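PDB 1QP8: formate dehydrogenase from Pyrobaculum aerophilum, which binds NADPH and is probably a D-2-hydroxyacid dehydrogenase, perhaps reducing glyoxylate or hydroxypyruvate. Local coordinates for residues D62-E67 with V73-N78; F89-L94 with T137-I142; F153-K158 with P183-T188; R176-A181 with A198-D203. All blocks are in the same frame, centred on the assembly; numbering follows the deposited sequence.

Contact 1: D62-E67 with V73-N78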
loop_
_atom_site.group_PDB
_atom_site.type_symbol
_atom_site.label_atom_id
_atom_site.label_comp_id
_atom_site.label_asym_id
_atom_site.label_seq_id
_atom_site.Cartn_x
_atom_site.Cartn_y
_atom_site.Cartn_z
ATOM N N ASP A 62 8.366 -21.745 16.134
ATOM C CA ASP A 62 9.807 -21.859 16.323
ATOM C C ASP A 62 10.238 -21.515 17.749
ATOM O O ASP A 62 11.206 -22.082 18.266
ATOM C CB ASP A 62 10.530 -20.943 15.343
ATOM C CG ASP A 62 10.061 -19.505 15.444
ATOM O OD1 ASP A 62 8.911 -19.213 15.028
ATOM O OD2 ASP A 62 10.847 -18.671 15.946
ATOM N N HIS A 63 9.517 -20.598 18.387
ATOM C CA HIS A 63 9.852 -20.196 19.746
ATOM C C HIS A 63 9.627 -21.282 20.808
ATOM O O HIS A 63 10.113 -21.164 21.934
ATOM C CB HIS A 63 9.061 -18.954 20.130
ATOM C CG HIS A 63 7.585 -19.148 20.056
ATOM N ND1 HIS A 63 6.911 -19.246 18.859
ATOM C CD2 HIS A 63 6.656 -19.301 21.029
ATOM C CE1 HIS A 63 5.627 -19.449 19.096
ATOM N NE2 HIS A 63 5.445 -19.486 20.404
ATOM N N LEU A 64 8.895 -22.335 20.465
ATOM C CA LEU A 64 8.635 -23.407 21.425
ATOM C C LEU A 64 9.853 -24.274 21.710
ATOM O O LEU A 64 10.598 -24.639 20.797
ATOM C CB LEU A 64 7.529 -24.316 20.911
ATOM C CG LEU A 64 6.128 -23.760 20.706
ATOM C CD1 LEU A 64 5.258 -24.897 20.162
ATOM C CD2 LEU A 64 5.561 -23.243 22.020
ATOM N N PRO A 65 10.047 -24.654 22.982
ATOM C CA PRO A 65 11.173 -25.495 23.402
ATOM C C PRO A 65 11.421 -26.638 22.436
ATOM O O PRO A 65 12.546 -26.868 22.016
ATOM C CB PRO A 65 10.723 -26.035 24.738
ATOM C CG PRO A 65 9.887 -24.954 25.284
ATOM C CD PRO A 65 9.099 -24.448 24.092
ATOM N N TRP A 66 10.363 -27.357 22.092
ATOM C CA TRP A 66 10.458 -28.489 21.177
ATOM C C TRP A 66 11.334 -29.607 21.719
ATOM O O TRP A 66 10.899 -30.756 21.788
ATOM C CB TRP A 66 10.973 -28.050 19.800
ATOM C CG TRP A 66 9.892 -27.484 18.949
ATOM C CD1 TRP A 66 9.850 -26.237 18.397
ATOM C CD2 TRP A 66 8.658 -28.128 18.571
ATOM N NE1 TRP A 66 8.667 -26.058 17.705
ATOM C CE2 TRP A 66 7.919 -27.205 17.797
ATOM C CE3 TRP A 66 8.115 -29.395 18.826
ATOM C CZ2 TRP A 66 6.655 -27.504 17.261
ATOM C CZ3 TRP A 66 6.856 -29.696 18.297
ATOM C CH2 TRP A 66 6.139 -28.750 17.523
ATOM N N GLU A 67 12.556 -29.284 22.116
ATOM C CA GLU A 67 13.436 -30.315 22.634
ATOM C C GLU A 67 12.988 -30.737 24.024
ATOM O O GLU A 67 13.537 -31.669 24.607
ATOM C CB GLU A 67 14.901 -29.845 22.655
ATOM C CG GLU A 67 15.294 -28.882 23.772
ATOM C CD GLU A 67 14.843 -27.446 23.532
ATOM O OE1 GLU A 67 15.009 -26.948 22.397
ATOM O OE2 GLU A 67 14.335 -26.808 24.484
ATOM N N VAL A 73 3.101 -35.159 22.171
ATOM C CA VAL A 73 2.205 -34.100 22.580
ATOM C C VAL A 73 1.281 -33.405 21.605
ATOM O O VAL A 73 0.295 -32.817 22.044
ATOM C CB VAL A 73 2.970 -33.053 23.387
ATOM C CG1 VAL A 73 2.124 -31.795 23.603
ATOM C CG2 VAL A 73 3.332 -33.658 24.731
ATOM N N THR A 74 1.537 -33.455 20.304
ATOM C CA THR A 74 0.613 -32.790 19.359
ATOM C C THR A 74 0.509 -31.294 19.620
ATOM O O THR A 74 -0.159 -30.867 20.554
ATOM C CB THR A 74 -0.833 -33.318 19.464
ATOM O OG1 THR A 74 -0.817 -34.743 19.594
ATOM C CG2 THR A 74 -1.636 -32.917 18.231
ATOM N N VAL A 75 1.140 -30.506 18.768
ATOM C CA VAL A 75 1.147 -29.067 18.909
ATOM C C VAL A 75 0.453 -28.428 17.723
ATOM O O VAL A 75 0.858 -28.625 16.583
ATOM C CB VAL A 75 2.604 -28.554 18.974
ATOM C CG1 VAL A 75 2.635 -27.033 18.939
ATOM C CG2 VAL A 75 3.278 -29.074 20.243
ATOM N N ALA A 76 -0.604 -27.672 17.971
ATOM C CA ALA A 76 -1.291 -26.999 16.870
ATOM C C ALA A 76 -1.091 -25.523 17.084
ATOM O O ALA A 76 -1.155 -25.038 18.212
ATOM C CB ALA A 76 -2.791 -27.318 16.871
ATOM N N GLY A 77 -0.835 -24.795 16.015
ATOM C CA GLY A 77 -0.667 -23.370 16.184
ATOM C C GLY A 77 -1.809 -22.624 15.515
ATOM O O GLY A 77 -2.780 -23.218 15.033
ATOM N N ASN A 78 -1.730 -21.307 15.542
ATOM C CA ASN A 78 -2.717 -20.514 14.852
ATOM C C ASN A 78 -2.061 -20.333 13.482
ATOM O O ASN A 78 -1.067 -21.006 13.178
ATOM C CB ASN A 78 -2.907 -19.172 15.545
ATOM C CG ASN A 78 -4.310 -18.996 16.133
ATOM O OD1 ASN A 78 -5.307 -19.454 15.559
ATOM N ND2 ASN A 78 -4.393 -18.305 17.269
#
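Val75, on strand 75-76 of a small parallel sheet, meets Leu64 and Trp66 of the loop that leads from strand 54-55 back to it. The sheet probably belongs to the substrate-binding domain, as in other D-2-hydroxyacid dehydrogenases. Val75 divides its branches between two partners. CG1 lies anti to the backbone N (chi1 173°) and reaches Leu64 CD1 tip to tip at 3.6 Å. CB and CG2 face the far end of the indole. Val75 CB is 3.8 Å from Trp66 CH2, and Val75 CG2 is 4.1 Å from Trp66 CZ3. The indole meets the valine at a slant. Leu64 CB lies 3.8 Å above one face of the Trp66 ring, near its rim. Three apolar residues are thus buried together. The indole is also fixed outside the pair: NE1 bonds to Leu61 O and the ring stacks with that of Tyr300. The backbone of Ala76 is hydrogen-bonded to Ile54 and Val56, and that of Val75 to Ala295. Ala76 touches Asn281 of helix 268-286.

Contact 2: F89-L94 with T137-I142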
loop_
_atom_site.group_PDB
_atom_site.type_symbol
_atom_site.label_atom_id
_atom_site.label_comp_id
_atom_site.label_asym_id
_atom_site.label_seq_id
_atom_site.Cartn_x
_atom_site.Cartn_y
_atom_site.Cartn_z
ATOM N N PHE A 89 -0.255 -5.081 6.291
ATOM C CA PHE A 89 0.945 -4.469 6.819
ATOM C C PHE A 89 2.122 -4.652 5.857
ATOM O O PHE A 89 2.931 -3.740 5.673
ATOM C CB PHE A 89 1.288 -5.055 8.193
ATOM C CG PHE A 89 2.151 -4.160 9.024
ATOM C CD1 PHE A 89 1.604 -3.083 9.699
ATOM C CD2 PHE A 89 3.522 -4.362 9.093
ATOM C CE1 PHE A 89 2.418 -2.204 10.440
ATOM C CE2 PHE A 89 4.350 -3.501 9.824
ATOM C CZ PHE A 89 3.795 -2.416 10.500
ATOM N N ALA A 90 2.222 -5.826 5.243
ATOM C CA ALA A 90 3.311 -6.094 4.314
ATOM C C ALA A 90 3.197 -5.199 3.086
ATOM O O ALA A 90 4.202 -4.720 2.562
ATOM C CB ALA A 90 3.288 -7.554 3.899
ATOM N N LEU A 91 1.976 -4.972 2.624
ATOM C CA LEU A 91 1.794 -4.132 1.465
ATOM C C LEU A 91 2.253 -2.730 1.787
ATOM O O LEU A 91 2.938 -2.087 0.977
ATOM C CB LEU A 91 0.337 -4.122 1.041
ATOM C CG LEU A 91 -0.055 -5.464 0.433
ATOM C CD1 LEU A 91 -1.561 -5.570 0.377
ATOM C CD2 LEU A 91 0.556 -5.597 -0.944
ATOM N N ALA A 92 1.882 -2.251 2.970
ATOM C CA ALA A 92 2.273 -0.918 3.411
ATOM C C ALA A 92 3.784 -0.887 3.485
ATOM O O ALA A 92 4.428 0.029 2.984
ATOM C CB ALA A 92 1.682 -0.630 4.777
ATOM N N LEU A 93 4.346 -1.907 4.112
ATOM C CA LEU A 93 5.792 -1.996 4.235
ATOM C C LEU A 93 6.464 -1.963 2.883
ATOM O O LEU A 93 7.592 -1.504 2.756
ATOM C CB LEU A 93 6.215 -3.277 4.952
ATOM C CG LEU A 93 6.580 -3.106 6.426
ATOM C CD1 LEU A 93 7.169 -4.412 6.953
ATOM C CD2 LEU A 93 7.585 -1.958 6.580
ATOM N N LEU A 94 5.773 -2.451 1.868
ATOM C CA LEU A 94 6.329 -2.474 0.532
ATOM C C LEU A 94 6.154 -1.145 -0.197
ATOM O O LEU A 94 7.126 -0.534 -0.650
ATOM C CB LEU A 94 5.667 -3.593 -0.265
ATOM C CG LEU A 94 5.893 -3.585 -1.776
ATOM C CD1 LEU A 94 7.377 -3.738 -2.074
ATOM C CD2 LEU A 94 5.077 -4.713 -2.412
ATOM N N THR A 137 -0.170 -15.740 0.302
ATOM C CA THR A 137 -1.228 -15.738 -0.693
ATOM C C THR A 137 -2.011 -14.440 -0.818
ATOM O O THR A 137 -2.293 -13.992 -1.928
ATOM C CB THR A 137 -2.232 -16.871 -0.421
ATOM O OG1 THR A 137 -1.576 -18.136 -0.576
ATOM C CG2 THR A 137 -3.396 -16.792 -1.395
ATOM N N ARG A 138 -2.383 -13.844 0.307
ATOM C CA ARG A 138 -3.151 -12.607 0.262
ATOM C C ARG A 138 -2.314 -11.535 -0.379
ATOM O O ARG A 138 -2.804 -10.746 -1.194
ATOM C CB ARG A 138 -3.578 -12.191 1.670
ATOM C CG ARG A 138 -4.639 -13.110 2.242
ATOM C CD ARG A 138 -4.934 -12.835 3.691
ATOM N NE ARG A 138 -5.240 -14.085 4.386
ATOM C CZ ARG A 138 -6.455 -14.462 4.764
ATOM N NH1 ARG A 138 -7.499 -13.679 4.527
ATOM N NH2 ARG A 138 -6.629 -15.633 5.361
ATOM N N VAL A 139 -1.037 -11.522 -0.020
ATOM C CA VAL A 139 -0.118 -10.540 -0.573
ATOM C C VAL A 139 -0.035 -10.787 -2.072
ATOM O O VAL A 139 -0.304 -9.891 -2.879
ATOM C CB VAL A 139 1.292 -10.658 0.094
ATOM C CG1 VAL A 139 2.266 -9.672 -0.529
ATOM C CG2 VAL A 139 1.179 -10.374 1.592
ATOM N N GLY A 140 0.313 -12.017 -2.431
ATOM C CA GLY A 140 0.422 -12.397 -3.830
ATOM C C GLY A 140 -0.789 -12.005 -4.653
ATOM O O GLY A 140 -0.648 -11.435 -5.736
ATOM N N LYS A 141 -1.981 -12.289 -4.144
ATOM C CA LYS A 141 -3.181 -11.929 -4.876
ATOM C C LYS A 141 -3.302 -10.421 -5.128
ATOM O O LYS A 141 -3.662 -9.997 -6.230
ATOM C CB LYS A 141 -4.406 -12.490 -4.160
ATOM C CG LYS A 141 -4.400 -14.012 -4.182
ATOM C CD LYS A 141 -5.680 -14.633 -3.659
ATOM C CE LYS A 141 -5.634 -16.145 -3.839
ATOM N NZ LYS A 141 -6.839 -16.835 -3.313
ATOM N N ILE A 142 -2.968 -9.608 -4.131
ATOM C CA ILE A 142 -3.043 -8.156 -4.278
ATOM C C ILE A 142 -2.004 -7.619 -5.258
ATOM O O ILE A 142 -2.304 -6.777 -6.110
ATOM C CB ILE A 142 -2.843 -7.479 -2.933
ATOM C CG1 ILE A 142 -3.871 -8.032 -1.955
ATOM C CG2 ILE A 142 -2.986 -5.983 -3.081
ATOM C CD1 ILE A 142 -3.628 -7.642 -0.527
#
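Leu91 of helix 83-98 is buried against Ile142 and Val139 of helix 135-145. The axes of the two short helix segments come within 10.4 Å, with a crossing angle of -52°. Leu91 loses the most surface to the other segment. Its CG lies anti to the carbonyl carbon (chi1 -71°), and both methyls are turned to the other helix. Leu91 CD1 lies 3.8 Å from Ile142 CG2. Its approach to Ile142 CD1 is modelled too short to be trusted. Leu91 CD2 sits 4.4 Å from Val139 CG1. The leucine and isoleucine chains cross at a slant, with CG2 of Ile142 beside both leucine methyls. Val139 gives its other branch, CG2, to Ala90 CB at 4.2 Å. An alanine in place of Ile142 would probably open a gap beside the Leu91 methyls and leave that leucine freer to turn. Ile142 also packs on Leu146 of the second subunit, so it lies where the helix pair meets the dimer interface. The start of helix 135-145 belongs to what is probably the GxGxxG turn of a Rossmann fold, and the helix pair packs on strand 177-180 of the central sheet. No hydrogen bond joins the two segments. The contact is wholly apolar, so the pairing depends on the shape and burial of aliphatic side chains.

Contact 3: F153-K158 with P183-T188. With NDP (NADPH dihydro-nicotinamide-adenine-dinucleotide phosphate), chain C.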
loop_
_atom_site.group_PDB
_atom_site.type_symbol
_atom_site.label_atom_id
_atom_site.label_comp_id
_atom_site.label_asym_id
_atom_site.label_seq_id
_atom_site.Cartn_x
_atom_site.Cartn_y
_atom_site.Cartn_z
ATOM N N PHE A 153 6.826 -18.383 -4.290
ATOM C CA PHE A 153 7.700 -19.469 -3.869
ATOM C C PHE A 153 7.038 -20.224 -2.720
ATOM O O PHE A 153 6.218 -19.660 -1.992
ATOM C CB PHE A 153 9.032 -18.899 -3.403
ATOM C CG PHE A 153 9.831 -19.840 -2.549
ATOM C CD1 PHE A 153 10.367 -21.009 -3.084
ATOM C CD2 PHE A 153 10.088 -19.541 -1.213
ATOM C CE1 PHE A 153 11.153 -21.870 -2.308
ATOM C CE2 PHE A 153 10.876 -20.396 -0.421
ATOM C CZ PHE A 153 11.408 -21.562 -0.975
ATOM N N SER A 154 7.390 -21.495 -2.553
ATOM C CA SER A 154 6.816 -22.308 -1.486
ATOM C C SER A 154 7.318 -23.743 -1.552
ATOM O O SER A 154 7.847 -24.169 -2.574
ATOM C CB SER A 154 5.287 -22.296 -1.573
ATOM O OG SER A 154 4.717 -23.006 -0.490
ATOM N N ARG A 155 7.145 -24.476 -0.453
ATOM C CA ARG A 155 7.572 -25.872 -0.350
ATOM C C ARG A 155 6.654 -26.731 -1.218
ATOM O O ARG A 155 7.062 -27.246 -2.262
ATOM C CB ARG A 155 7.484 -26.339 1.107
ATOM C CG ARG A 155 8.623 -27.244 1.555
ATOM C CD ARG A 155 8.109 -28.478 2.298
ATOM N NE ARG A 155 7.351 -28.158 3.507
ATOM C CZ ARG A 155 7.887 -27.748 4.655
ATOM N NH1 ARG A 155 9.203 -27.597 4.768
ATOM N NH2 ARG A 155 7.102 -27.502 5.698
ATOM N N THR A 156 5.414 -26.895 -0.779
ATOM C CA THR A 156 4.454 -27.672 -1.551
ATOM C C THR A 156 3.842 -26.739 -2.590
ATOM O O THR A 156 3.338 -25.673 -2.248
ATOM C CB THR A 156 3.315 -28.256 -0.669
ATOM O OG1 THR A 156 2.646 -27.198 0.028
ATOM C CG2 THR A 156 3.869 -29.270 0.324
ATOM N N PRO A 157 3.905 -27.121 -3.875
ATOM C CA PRO A 157 3.357 -26.331 -4.980
ATOM C C PRO A 157 1.917 -25.926 -4.762
ATOM O O PRO A 157 1.523 -25.572 -3.661
ATOM C CB PRO A 157 3.519 -27.257 -6.172
ATOM C CG PRO A 157 4.807 -27.938 -5.862
ATOM C CD PRO A 157 4.666 -28.274 -4.386
ATOM N N LYS A 158 1.134 -25.984 -5.831
ATOM C CA LYS A 158 -0.286 -25.638 -5.774
ATOM C C LYS A 158 -0.472 -24.170 -5.381
ATOM O O LYS A 158 -0.150 -23.772 -4.260
ATOM C CB LYS A 158 -1.011 -26.561 -4.775
ATOM C CG LYS A 158 -2.414 -27.027 -5.196
ATOM C CD LYS A 158 -3.409 -25.877 -5.274
ATOM C CE LYS A 158 -4.798 -26.372 -5.647
ATOM N NZ LYS A 158 -5.769 -25.239 -5.748
ATOM N N PRO A 183 7.674 -19.346 7.319
ATOM C CA PRO A 183 7.617 -19.739 8.729
ATOM C C PRO A 183 9.053 -20.130 9.051
ATOM O O PRO A 183 9.794 -20.504 8.138
ATOM C CB PRO A 183 6.707 -20.962 8.706
ATOM C CG PRO A 183 5.875 -20.759 7.461
ATOM C CD PRO A 183 6.888 -20.269 6.488
ATOM N N LEU A 184 9.468 -20.065 10.311
ATOM C CA LEU A 184 10.843 -20.439 10.614
ATOM C C LEU A 184 11.020 -21.861 11.164
ATOM O O LEU A 184 10.686 -22.138 12.319
ATOM C CB LEU A 184 11.445 -19.436 11.599
ATOM C CG LEU A 184 12.848 -19.767 12.131
ATOM C CD1 LEU A 184 13.857 -19.711 10.988
ATOM C CD2 LEU A 184 13.226 -18.794 13.220
ATOM N N ASN A 185 11.544 -22.763 10.341
ATOM C CA ASN A 185 11.797 -24.131 10.779
ATOM C C ASN A 185 13.245 -24.452 10.410
ATOM O O ASN A 185 13.993 -23.548 10.051
ATOM C CB ASN A 185 10.831 -25.091 10.106
ATOM C CG ASN A 185 10.784 -24.893 8.635
ATOM O OD1 ASN A 185 11.830 -24.845 7.981
ATOM N ND2 ASN A 185 9.576 -24.770 8.086
ATOM N N LYS A 186 13.650 -25.717 10.493
ATOM C CA LYS A 186 15.037 -26.071 10.188
ATOM C C LYS A 186 15.364 -25.953 8.706
ATOM O O LYS A 186 16.532 -25.892 8.329
ATOM C CB LYS A 186 15.363 -27.479 10.695
ATOM C CG LYS A 186 14.626 -28.595 9.982
ATOM C CD LYS A 186 15.032 -29.954 10.533
ATOM C CE LYS A 186 14.353 -31.085 9.780
ATOM N NZ LYS A 186 14.691 -32.420 10.348
ATOM N N HIS A 187 14.331 -25.895 7.872
ATOM C CA HIS A 187 14.525 -25.775 6.434
ATOM C C HIS A 187 14.541 -24.321 5.981
ATOM O O HIS A 187 15.021 -24.018 4.887
ATOM C CB HIS A 187 13.424 -26.518 5.674
ATOM C CG HIS A 187 13.281 -27.953 6.066
ATOM N ND1 HIS A 187 12.556 -28.353 7.168
ATOM C CD2 HIS A 187 13.795 -29.081 5.521
ATOM C CE1 HIS A 187 12.630 -29.667 7.285
ATOM N NE2 HIS A 187 13.376 -30.133 6.300
ATOM N N THR A 188 14.001 -23.421 6.805
ATOM C CA THR A 188 13.986 -22.006 6.440
ATOM C C THR A 188 15.097 -21.185 7.092
ATOM O O THR A 188 15.384 -20.081 6.625
ATOM C CB THR A 188 12.625 -21.323 6.741
ATOM O OG1 THR A 188 12.314 -21.432 8.137
ATOM C CG2 THR A 188 11.526 -21.937 5.887
HETATM P PA NDP C . 1.183 -20.872 7.418
HETATM O O1A NDP C . 2.061 -21.525 8.437
HETATM O O2A NDP C . 0.677 -20.001 8.501
HETATM O O5B NDP C . 2.535 -20.838 6.473
HETATM C C5B NDP C . 2.575 -22.007 5.559
HETATM C C4B NDP C . 3.080 -21.564 4.138
HETATM O O4B NDP C . 4.544 -21.367 4.040
HETATM C C3B NDP C . 2.823 -22.643 3.013
HETATM O O3B NDP C . 2.876 -22.030 1.737
HETATM C C2B NDP C . 3.971 -23.591 3.361
HETATM O O2B NDP C . 4.329 -24.676 2.586
HETATM C C1B NDP C . 5.069 -22.630 3.555
HETATM N N9A NDP C . 6.181 -23.192 4.250
HETATM C C8A NDP C . 6.322 -23.633 5.539
HETATM N N7A NDP C . 7.556 -24.071 5.792
HETATM C C5A NDP C . 8.212 -23.894 4.598
HETATM C C6A NDP C . 9.568 -24.178 4.193
HETATM N N6A NDP C . 10.431 -24.720 5.073
HETATM N N1A NDP C . 9.920 -23.882 2.881
HETATM C C2A NDP C . 8.964 -23.336 2.035
HETATM N N3A NDP C . 7.706 -23.053 2.327
HETATM C C4A NDP C . 7.403 -23.346 3.645
HETATM O O3 NDP C . 1.193 -19.432 6.797
HETATM P PN NDP C . 1.292 -17.829 7.137
HETATM O O1N NDP C . 1.198 -17.015 5.903
HETATM O O2N NDP C . 0.268 -17.404 8.146
HETATM O O5D NDP C . 2.785 -17.616 7.836
HETATM C C5D NDP C . 2.927 -17.922 9.243
HETATM C C4D NDP C . 4.361 -17.519 9.629
HETATM O O4D NDP C . 4.511 -16.089 9.460
HETATM C C3D NDP C . 4.632 -17.815 11.103
HETATM O O3D NDP C . 5.116 -19.144 11.219
HETATM C C2D NDP C . 5.640 -16.694 11.472
HETATM O O2D NDP C . 6.999 -17.123 11.293
HETATM C C1D NDP C . 5.224 -15.503 10.577
HETATM N N1N NDP C . 4.344 -14.473 11.308
HETATM C C2N NDP C . 4.884 -13.144 11.400
HETATM C C3N NDP C . 4.083 -12.186 12.069
HETATM C C7N NDP C . 4.647 -10.716 12.187
HETATM O O7N NDP C . 3.891 -9.853 12.591
HETATM N N7N NDP C . 5.943 -10.511 11.827
HETATM C C4N NDP C . 2.783 -12.451 12.650
HETATM C C5N NDP C . 2.375 -13.822 12.477
HETATM C C6N NDP C . 3.079 -14.805 11.850
HETATM P P2B NDP C . 3.649 -26.148 3.095
HETATM O O1X NDP C . 4.317 -26.994 2.039
HETATM O O2X NDP C . 4.173 -26.297 4.479
HETATM O O3X NDP C . 2.212 -25.958 2.995
#
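Bends at chi2 (-133°) and chi3 (-60°) fold Arg155 back across the adenine of NADPH and toward Asn185 and His187. One guanidinium face lies over part of the adenine, with NDP C5A 3.7 Å above its plane near the rim. Arg155 NH1 stops 4.2 Å from His187 ND1, and no bond joins the two protein segments. The cofactor bridges them. Asn185 has CG between its backbone N and carbonyl carbon (chi1 50°), which lets OD1 take the His187 N at 2.7 Å in an Asx turn. The same amide reaches the adenine weakly, from ND2 to NDP N7A at 3.1 Å. Thr188 OG1 braces the loop through its 2.7 Å bond to Pro183 O. On the other segment, NDP O1X of the 2'-phosphate accepts from Thr156 N at 3.0 Å and from Thr156 OG1 at 2.6 Å. Arg155 NH2 adds a weak bond to NDP O2X. A phosphate held just after the second strand of a Rossmann fold, by arginine and hydroxyl residues, is typical of NADPH-binding enzymes.

Contact 4: R176-A181 with A198-D203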
loop_
_atom_site.group_PDB
_atom_site.type_symbol
_atom_site.label_atom_id
_atom_site.label_comp_id
_atom_site.label_asym_id
_atom_site.label_seq_id
_atom_site.Cartn_x
_atom_site.Cartn_y
_atom_site.Cartn_z
ATOM N N ARG A 176 12.195 -6.962 -8.615
ATOM C CA ARG A 176 12.285 -5.595 -8.122
ATOM C C ARG A 176 11.755 -5.486 -6.705
ATOM O O ARG A 176 11.851 -4.428 -6.079
ATOM C CB ARG A 176 11.542 -4.626 -9.044
ATOM C CG ARG A 176 12.302 -4.381 -10.334
ATOM C CD ARG A 176 11.555 -3.533 -11.364
ATOM N NE ARG A 176 11.558 -2.087 -11.111
ATOM C CZ ARG A 176 12.531 -1.411 -10.494
ATOM N NH1 ARG A 176 13.615 -2.030 -10.024
ATOM N NH2 ARG A 176 12.436 -0.090 -10.383
ATOM N N ALA A 177 11.229 -6.595 -6.188
ATOM C CA ALA A 177 10.677 -6.621 -4.847
ATOM C C ALA A 177 10.383 -8.026 -4.385
ATOM O O ALA A 177 10.214 -8.935 -5.186
ATOM C CB ALA A 177 9.409 -5.824 -4.811
ATOM N N ALA A 178 10.289 -8.185 -3.076
ATOM C CA ALA A 178 10.000 -9.467 -2.483
ATOM C C ALA A 178 9.295 -9.222 -1.168
ATOM O O ALA A 178 9.653 -8.311 -0.423
ATOM C CB ALA A 178 11.287 -10.224 -2.244
ATOM N N VAL A 179 8.271 -10.021 -0.900
ATOM C CA VAL A 179 7.526 -9.941 0.343
ATOM C C VAL A 179 7.751 -11.305 0.978
ATOM O O VAL A 179 7.181 -12.298 0.528
ATOM C CB VAL A 179 6.016 -9.754 0.083
ATOM C CG1 VAL A 179 5.226 -9.997 1.364
ATOM C CG2 VAL A 179 5.752 -8.354 -0.448
ATOM N N CYS A 180 8.602 -11.372 1.995
ATOM C CA CYS A 180 8.865 -12.649 2.642
ATOM C C CYS A 180 7.943 -12.874 3.834
ATOM O O CYS A 180 7.741 -11.979 4.655
ATOM C CB CYS A 180 10.322 -12.749 3.093
ATOM S SG CYS A 180 10.638 -14.288 4.016
ATOM N N ALA A 181 7.395 -14.084 3.909
ATOM C CA ALA A 181 6.467 -14.482 4.964
ATOM C C ALA A 181 6.624 -15.960 5.270
ATOM O O ALA A 181 5.652 -16.639 5.577
ATOM C CB ALA A 181 5.028 -14.218 4.528
ATOM N N ALA A 198 21.376 -10.776 -3.753
ATOM C CA ALA A 198 22.125 -10.124 -4.822
ATOM C C ALA A 198 21.615 -10.421 -6.231
ATOM O O ALA A 198 22.060 -9.806 -7.192
ATOM C CB ALA A 198 23.578 -10.501 -4.717
ATOM N N LEU A 199 20.687 -11.367 -6.351
ATOM C CA LEU A 199 20.127 -11.715 -7.648
ATOM C C LEU A 199 19.017 -10.728 -7.988
ATOM O O LEU A 199 18.538 -10.666 -9.127
ATOM C CB LEU A 199 19.562 -13.134 -7.616
ATOM C CG LEU A 199 20.516 -14.233 -7.137
ATOM C CD1 LEU A 199 19.786 -15.571 -7.112
ATOM C CD2 LEU A 199 21.724 -14.297 -8.051
HETATM N N MSE A 200 18.596 -9.958 -6.990
HETATM C CA MSE A 200 17.538 -8.985 -7.203
HETATM C C MSE A 200 18.114 -7.755 -7.870
HETATM O O MSE A 200 19.319 -7.642 -8.031
HETATM C CB MSE A 200 16.896 -8.598 -5.876
HETATM C CG MSE A 200 16.127 -9.716 -5.205
HETATM SE SE MSE A 200 15.233 -9.134 -3.745
HETATM C CE MSE A 200 16.549 -9.316 -2.526
ATOM N N ALA A 201 17.243 -6.839 -8.265
ATOM C CA ALA A 201 17.674 -5.602 -8.892
ATOM C C ALA A 201 18.441 -4.793 -7.845
ATOM O O ALA A 201 18.121 -4.858 -6.658
ATOM C CB ALA A 201 16.464 -4.827 -9.366
ATOM N N GLU A 202 19.449 -4.030 -8.262
ATOM C CA GLU A 202 20.210 -3.251 -7.292
ATOM C C GLU A 202 19.333 -2.170 -6.700
ATOM O O GLU A 202 19.696 -1.510 -5.732
ATOM C CB GLU A 202 21.446 -2.635 -7.943
ATOM C CG GLU A 202 22.476 -3.667 -8.363
ATOM C CD GLU A 202 23.890 -3.136 -8.292
ATOM O OE1 GLU A 202 24.162 -2.103 -8.932
ATOM O OE2 GLU A 202 24.733 -3.748 -7.598
ATOM N N ASP A 203 18.151 -2.036 -7.283
ATOM C CA ASP A 203 17.174 -1.045 -6.886
ATOM C C ASP A 203 16.016 -1.648 -6.069
ATOM O O ASP A 203 15.127 -0.933 -5.600
ATOM C CB ASP A 203 16.648 -0.396 -8.156
ATOM C CG ASP A 203 15.536 0.555 -7.894
ATOM O OD1 ASP A 203 15.774 1.550 -7.178
ATOM O OD2 ASP A 203 14.425 0.302 -8.403
#
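Arg176 grips Asp203 end-on, with both terminal nitrogens on one oxygen. NH2 of Arg176 meets Asp203 OD2 at 2.8 Å, nearly along the C-O axis. Arg176 NH1 is 3.0 Å from Asp203 OD2 and meets the anti lone pair of that oxygen. The guanidinium and carboxylate planes are 27° apart, nearly coplanar, with OD2 tilted from the guanidinium plane. A bend at chi3 (78°) turns the arginine end toward the aspartate. Asp203 OD1 has a long, weak ion pair with Arg100. A leucine in place of Arg176 would probably leave the Asp203 carboxylate without its close positive partner. The bridge ties the residue just before strand 177-180 to the loop before strand 205-208. These neighbouring parallel strands of the Rossmann sheet are linked through helix 194-197, a beta-alpha-beta crossover. Ala201 CB lies at the guanidinium edge, 4.0 Å from Arg176 NH1. Deeper in, Ala178 CB touches the selenium of selenomethionine Met200, SE, at 4.4 Å. Met200 also packs on Leu172 of helix 169-172 and on Phe206 of strand 205-208.

Contacts 2, 3 and 4 belong to the nucleotide-binding part of the chain, and contact 1 lies across the cofactor cleft. The centres of contacts 1 and 4 are about 31 Å apart, on opposite sides of the chain centre. Contact 3 holds the adenosine end of NADPH. Contact 1 touches contact 3, with Asp62 CB 3.3 Å from Leu184 O, while the side chain of Trp66 is about 10 Å from NADPH. The helices of contact 2 pack on strand 177-180 of contact 4: Val139 CG1 meets Val179 CG1 at 3.5 Å, and Leu94 CD1 meets Ala177 CB at 4.0 Å. Strand 177-180 runs on through Ala181, which touches NADPH, into segment 183-188 of contact 3.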